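Possible protein of nuclear scaffold (PDB 3KAE) forms the homodimeric N-terminal TPR domain of the APC/C subunit Cdc27 and probably mediates protein binding within that complex. Local coordinates at residues N152-N157 and S182-F187; R139-S144 and I176-V181. All coordinates share one frame; numbering follows the deposited sequence.

Interaction 1: residues N152-N157 and S182-F187; sequences NLLLEN and SDSIEF
Leu154 meets Ser184 and Ile185 where the last part of helix 147-155 lies against helix 176-190. The preceding residue, Leu153, turns to another neighbour and packs on Tyr137 and Val138 of helix 130-143. Leu154 makes all the close side-chain contacts from 152-157. Its CA is 7.0 Å from the CA of Ile185, and its side chain starts out toward the other helix. CG lies anti to the carbonyl carbon (chi1 -69°), and the outer torsion is extended (chi2 -179°). The two methyl branches divide the work. Leu154 CD1 comes to 3.5 Å from Ser184 CB and also passes Ser184 OG at 3.7 Å. Leu154 CD2 sits 3.9 Å from Ser184 CB and 4.1 Å from Ile185 CG1. The leucine fork thus straddles the serine methylene, and its second branch reaches on to the isoleucine. The side chains of Leu154 and Ile185 cross at about a right angle. Val159, from the loop that follows, touches both of them and adds to the apolar patch. The helix runs on through Leu155, and Asn157 leaves helical geometry with a positive phi (56°). It closes a Schellman motif, with Asn157 N bonded to Leu154 O at 2.9 Å. The residue that makes the side-chain contact thus also takes part in ending its helix. The contact joins helix 147-155 to helix 176-190 within the helical array of the Cdc27 N-terminal TPR domain. Ser184 is buried, and its OG is satisfied within its own helix by a hydrogen bond to Tyr180 O. This keeps the hydroxyl occupied while its methylene faces the leucine. No hydrogen bond or salt bridge links the two segments, so the contact rests on apolar packing and on the fit of small against branched side chains.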
loop_
_atom_site.group_PDB
_atom_site.type_symbol
_atom_site.label_atom_id
_atom_site.label_comp_id
_atom_site.label_asym_id
_atom_site.label_seq_id
_atom_site.Cartn_x
_atom_site.Cartn_y
_atom_site.Cartn_z
ATOM N N ASN C 152 -5.943 -21.304 -7.340
ATOM C CA ASN C 152 -7.025 -21.518 -8.290
ATOM C C ASN C 152 -6.849 -22.801 -9.085
ATOM O O ASN C 152 -7.831 -23.458 -9.439
ATOM C CB ASN C 152 -7.166 -20.334 -9.261
ATOM C CG ASN C 152 -7.942 -19.196 -8.663
ATOM O OD1 ASN C 152 -9.168 -19.203 -8.664
ATOM N ND2 ASN C 152 -7.228 -18.216 -8.115
ATOM N N LEU C 153 -5.597 -23.124 -9.394
ATOM C CA LEU C 153 -5.291 -24.348 -10.104
ATOM C C LEU C 153 -5.469 -25.559 -9.187
ATOM O O LEU C 153 -6.010 -26.594 -9.603
ATOM C CB LEU C 153 -3.889 -24.286 -10.708
ATOM C CG LEU C 153 -3.806 -23.340 -11.909
ATOM C CD1 LEU C 153 -2.396 -23.322 -12.496
ATOM C CD2 LEU C 153 -4.830 -23.728 -12.972
ATOM N N LEU C 154 -5.044 -25.429 -7.934
ATOM C CA LEU C 154 -5.303 -26.483 -6.970
ATOM C C LEU C 154 -6.806 -26.692 -6.806
ATOM O O LEU C 154 -7.318 -27.814 -6.873
ATOM C CB LEU C 154 -4.652 -26.180 -5.632
ATOM C CG LEU C 154 -3.124 -26.242 -5.601
ATOM C CD1 LEU C 154 -2.615 -25.932 -4.203
ATOM C CD2 LEU C 154 -2.601 -27.588 -6.074
ATOM N N LEU C 155 -7.514 -25.599 -6.592
ATOM C CA LEU C 155 -8.960 -25.633 -6.448
ATOM C C LEU C 155 -9.638 -26.370 -7.603
ATOM O O LEU C 155 -10.596 -27.117 -7.392
ATOM C CB LEU C 155 -9.499 -24.203 -6.348
ATOM C CG LEU C 155 -11.014 -24.044 -6.321
ATOM C CD1 LEU C 155 -11.557 -24.645 -5.053
ATOM C CD2 LEU C 155 -11.411 -22.573 -6.434
ATOM N N GLU C 156 -9.135 -26.167 -8.819
ATOM C CA GLU C 156 -9.730 -26.774 -10.009
ATOM C C GLU C 156 -9.109 -28.130 -10.337
ATOM O O GLU C 156 -9.480 -28.760 -11.321
ATOM C CB GLU C 156 -9.581 -25.842 -11.218
ATOM C CG GLU C 156 -10.307 -24.502 -11.092
ATOM C CD GLU C 156 -11.813 -24.656 -11.082
ATOM O OE1 GLU C 156 -12.306 -25.753 -11.432
ATOM O OE2 GLU C 156 -12.502 -23.678 -10.722
ATOM N N ASN C 157 -8.161 -28.561 -9.510
ATOM C CA ASN C 157 -7.376 -29.760 -9.768
ATOM C C ASN C 157 -6.681 -29.686 -11.124
ATOM O O ASN C 157 -6.236 -30.700 -11.656
ATOM C CB ASN C 157 -8.265 -31.005 -9.677
ATOM C CG ASN C 157 -7.461 -32.297 -9.604
ATOM O OD1 ASN C 157 -6.411 -32.357 -8.948
ATOM N ND2 ASN C 157 -7.956 -33.345 -10.274
ATOM N N SER C 182 3.244 -29.603 -4.276
ATOM C CA SER C 182 3.366 -31.045 -4.419
ATOM C C SER C 182 2.473 -31.762 -3.413
ATOM O O SER C 182 1.720 -32.678 -3.769
ATOM C CB SER C 182 4.815 -31.475 -4.208
ATOM O OG SER C 182 5.698 -30.747 -5.039
ATOM N N ASP C 183 2.573 -31.341 -2.154
ATOM C CA ASP C 183 1.807 -31.951 -1.085
ATOM C C ASP C 183 0.321 -31.831 -1.346
ATOM O O ASP C 183 -0.440 -32.792 -1.138
ATOM C CB ASP C 183 2.167 -31.330 0.258
ATOM C CG ASP C 183 3.578 -31.668 0.692
ATOM O OD1 ASP C 183 4.281 -32.392 -0.045
ATOM O OD2 ASP C 183 3.988 -31.208 1.777
ATOM N N SER C 184 -0.078 -30.657 -1.820
ATOM C CA SER C 184 -1.475 -30.358 -2.110
ATOM C C SER C 184 -1.990 -31.256 -3.225
ATOM O O SER C 184 -3.082 -31.810 -3.140
ATOM C CB SER C 184 -1.658 -28.874 -2.492
ATOM O OG SER C 184 -1.259 -28.008 -1.434
ATOM N N ILE C 185 -1.210 -31.400 -4.284
ATOM C CA ILE C 185 -1.649 -32.238 -5.383
ATOM C C ILE C 185 -1.849 -33.659 -4.836
ATOM O O ILE C 185 -2.870 -34.316 -5.080
ATOM C CB ILE C 185 -0.629 -32.271 -6.539
ATOM C CG1 ILE C 185 -0.448 -30.892 -7.161
ATOM C CG2 ILE C 185 -1.099 -33.250 -7.611
ATOM C CD1 ILE C 185 0.691 -30.825 -8.159
ATOM N N GLU C 186 -0.875 -34.115 -4.061
ATOM C CA GLU C 186 -0.935 -35.458 -3.514
ATOM C C GLU C 186 -2.106 -35.648 -2.562
ATOM O O GLU C 186 -2.792 -36.683 -2.622
ATOM C CB GLU C 186 0.365 -35.834 -2.804
ATOM C CG GLU C 186 0.318 -37.238 -2.212
ATOM C CD GLU C 186 1.566 -37.602 -1.421
ATOM O OE1 GLU C 186 2.603 -36.926 -1.593
ATOM O OE2 GLU C 186 1.503 -38.565 -0.625
ATOM N N PHE C 187 -2.323 -34.672 -1.677
ATOM C CA PHE C 187 -3.369 -34.829 -0.683
ATOM C C PHE C 187 -4.721 -34.879 -1.373
ATOM O O PHE C 187 -5.620 -35.605 -0.939
ATOM C CB PHE C 187 -3.354 -33.728 0.373
ATOM C CG PHE C 187 -4.577 -33.733 1.248
ATOM C CD1 PHE C 187 -5.683 -32.961 0.915
ATOM C CD2 PHE C 187 -4.647 -34.565 2.370
ATOM C CE1 PHE C 187 -6.825 -32.987 1.700
ATOM C CE2 PHE C 187 -5.777 -34.589 3.163
ATOM C CZ PHE C 187 -6.874 -33.793 2.831
#

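Interaction 2: residues R139-S144 and I176-V181; sequences RSFGKS and IEEEYV. With GOL (glycerol), chain H.
The last turn of helix 130-143, where Ser140 O accepts from both Lys143 N and Ser144 N, faces the first turns of helix 176-190 at Phe141, Glu178 and Val181. With chi1 at 178°, CG anti to the backbone N, the Phe141 ring extends to Val181. Phe141 CZ lies 4.3 Å from Val181 CG1, an apolar touch. Phe141 CE1 is modelled 4.2 Å from Glu178 OE1, whose place is uncertain. Both partners meet the ring obliquely. The three helices 130-143, 147-155 and 176-190 pack together here in the tetratricopeptide repeat domain, and Val150 of helix 147-155 touches both Phe141 and Val181. The second subunit also reaches this site: Tyr180 meets Phe23 of that subunit edge-to-face (T-shaped). The chain of Glu178 is bent at chi2 (-65°), and its carboxylate comes nearer helix 130-143. A glycerol, probably from the crystallisation liquor, lies between the two. Glycerol O1 donates to Glu178 OE2 at 3.1 Å. Glycerol O2 is modelled as donating to Phe141 O at 2.4 Å, a doubtfully short bond. The position of glycerol O3, set between the carboxylate and the Phe141 ring, is also doubtful.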
loop_
_atom_site.group_PDB
_atom_site.type_symbol
_atom_site.label_atom_id
_atom_site.label_comp_id
_atom_site.label_asym_id
_atom_site.label_seq_id
_atom_site.Cartn_x
_atom_site.Cartn_y
_atom_site.Cartn_z
ATOM N N ARG C 139 -0.369 -20.530 -17.525
ATOM C CA ARG C 139 0.773 -19.931 -18.202
ATOM C C ARG C 139 1.629 -19.194 -17.171
ATOM O O ARG C 139 2.855 -19.204 -17.236
ATOM C CB ARG C 139 0.317 -19.024 -19.354
ATOM C CG ARG C 139 1.436 -18.548 -20.264
ATOM C CD ARG C 139 0.945 -18.309 -21.689
ATOM N NE ARG C 139 -0.382 -17.730 -21.713
ATOM C CZ ARG C 139 -1.490 -18.232 -22.254
ATOM N NH1 ARG C 139 -2.599 -17.521 -22.141
ATOM N NH2 ARG C 139 -1.519 -19.391 -22.903
ATOM N N SER C 140 0.967 -18.592 -16.193
ATOM C CA SER C 140 1.660 -17.914 -15.114
ATOM C C SER C 140 2.462 -18.875 -14.248
ATOM O O SER C 140 3.631 -18.612 -13.914
ATOM C CB SER C 140 0.664 -17.185 -14.235
ATOM O OG SER C 140 1.318 -16.664 -13.094
ATOM N N PHE C 141 1.815 -19.972 -13.849
ATOM C CA PHE C 141 2.453 -20.946 -12.968
ATOM C C PHE C 141 3.658 -21.581 -13.647
ATOM O O PHE C 141 4.624 -21.942 -12.981
ATOM C CB PHE C 141 1.464 -22.010 -12.486
ATOM C CG PHE C 141 2.091 -23.054 -11.613
ATOM C CD1 PHE C 141 2.470 -22.751 -10.315
ATOM C CD2 PHE C 141 2.323 -24.333 -12.093
ATOM C CE1 PHE C 141 3.058 -23.710 -9.504
ATOM C CE2 PHE C 141 2.914 -25.291 -11.291
ATOM C CZ PHE C 141 3.282 -24.976 -9.994
ATOM N N GLY C 142 3.596 -21.692 -14.973
ATOM C CA GLY C 142 4.700 -22.204 -15.762
ATOM C C GLY C 142 5.985 -21.411 -15.598
ATOM O O GLY C 142 7.079 -21.942 -15.764
ATOM N N LYS C 143 5.871 -20.132 -15.269
ATOM C CA LYS C 143 7.066 -19.326 -15.100
ATOM C C LYS C 143 7.498 -19.245 -13.644
ATOM O O LYS C 143 8.689 -19.263 -13.345
ATOM C CB LYS C 143 6.881 -17.917 -15.681
ATOM C CG LYS C 143 8.113 -17.025 -15.495
ATOM C CD LYS C 143 8.294 -16.060 -16.650
ATOM C CE LYS C 143 9.334 -15.000 -16.298
ATOM N NZ LYS C 143 9.761 -14.239 -17.502
ATOM N N SER C 144 6.535 -19.170 -12.732
ATOM C CA SER C 144 6.872 -18.855 -11.359
ATOM C C SER C 144 5.698 -19.052 -10.420
ATOM O O SER C 144 4.541 -18.871 -10.814
ATOM C CB SER C 144 7.368 -17.400 -11.285
ATOM O OG SER C 144 7.502 -16.969 -9.948
ATOM N N ILE C 176 10.230 -24.329 -0.832
ATOM C CA ILE C 176 9.271 -24.733 0.185
ATOM C C ILE C 176 7.857 -24.556 -0.349
ATOM O O ILE C 176 6.953 -25.317 -0.020
ATOM C CB ILE C 176 9.463 -23.966 1.508
ATOM C CG1 ILE C 176 8.217 -24.097 2.391
ATOM C CG2 ILE C 176 9.779 -22.519 1.229
ATOM C CD1 ILE C 176 8.442 -23.736 3.845
ATOM N N GLU C 177 7.668 -23.556 -1.195
ATOM C CA GLU C 177 6.357 -23.342 -1.783
ATOM C C GLU C 177 6.048 -24.398 -2.845
ATOM O O GLU C 177 4.898 -24.791 -3.010
ATOM C CB GLU C 177 6.223 -21.918 -2.349
ATOM C CG GLU C 177 6.985 -21.644 -3.643
ATOM C CD GLU C 177 8.445 -21.297 -3.416
ATOM O OE1 GLU C 177 9.019 -21.698 -2.381
ATOM O OE2 GLU C 177 9.026 -20.622 -4.286
ATOM N N GLU C 178 7.072 -24.862 -3.554
ATOM C CA GLU C 178 6.863 -25.872 -4.590
ATOM C C GLU C 178 6.564 -27.217 -3.939
ATOM O O GLU C 178 5.822 -28.032 -4.477
ATOM C CB GLU C 178 8.067 -25.950 -5.537
ATOM C CG GLU C 178 8.541 -24.589 -6.078
ATOM C CD GLU C 178 7.520 -23.896 -6.980
ATOM O OE1 GLU C 178 6.528 -24.548 -7.373
ATOM O OE2 GLU C 178 7.714 -22.692 -7.298
ATOM N N GLU C 179 7.128 -27.423 -2.756
ATOM C CA GLU C 179 6.794 -28.579 -1.930
ATOM C C GLU C 179 5.358 -28.480 -1.418
ATOM O O GLU C 179 4.665 -29.481 -1.274
ATOM C CB GLU C 179 7.767 -28.676 -0.758
ATOM C CG GLU C 179 7.339 -29.643 0.322
ATOM C CD GLU C 179 8.387 -29.798 1.398
ATOM O OE1 GLU C 179 9.459 -29.164 1.265
ATOM O OE2 GLU C 179 8.136 -30.548 2.369
ATOM N N TYR C 180 4.907 -27.259 -1.145
ATOM C CA TYR C 180 3.545 -27.052 -0.672
ATOM C C TYR C 180 2.550 -27.437 -1.754
ATOM O O TYR C 180 1.488 -28.010 -1.482
ATOM C CB TYR C 180 3.328 -25.604 -0.249
ATOM C CG TYR C 180 1.882 -25.165 -0.260
ATOM C CD1 TYR C 180 1.323 -24.599 -1.392
ATOM C CD2 TYR C 180 1.077 -25.309 0.865
ATOM C CE1 TYR C 180 -0.004 -24.181 -1.409
ATOM C CE2 TYR C 180 -0.255 -24.905 0.854
ATOM C CZ TYR C 180 -0.781 -24.342 -0.288
ATOM O OH TYR C 180 -2.085 -23.935 -0.304
ATOM N N VAL C 181 2.909 -27.113 -2.988
ATOM C CA VAL C 181 2.088 -27.456 -4.124
ATOM C C VAL C 181 2.074 -28.975 -4.355
ATOM O O VAL C 181 1.027 -29.552 -4.604
ATOM C CB VAL C 181 2.587 -26.763 -5.396
ATOM C CG1 VAL C 181 1.648 -27.042 -6.552
ATOM C CG2 VAL C 181 2.727 -25.255 -5.172
HETATM C C1 GOL H . 8.838 -22.755 -10.955
HETATM O O1 GOL H . 9.528 -22.444 -9.770
HETATM C C2 GOL H . 7.391 -22.312 -10.808
HETATM O O2 GOL H . 6.828 -22.295 -12.092
HETATM C C3 GOL H . 6.616 -23.343 -10.001
HETATM O O3 GOL H . 5.592 -22.699 -9.277
#

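In the fold
From the N terminus, the chain first supplies residues 139-144 at the end of helix 130-143, then residues 152-157 on helix 147-155. It next runs through a loop that is partly unmodelled and returns as helix 176-190. Interaction 2 closes a loop of 31 residues onto the start of that helix. Interaction 1 closes one of 24 residues onto its next turns. The two closures cross, because their segments alternate along the chain. Their centres are 11 Å apart and they touch: Leu153 packs on Phe141, and Leu154 on Tyr180. Together they tie two successive helices to neighbouring turns of helix 176-190, and 176-181 also faces the second subunit.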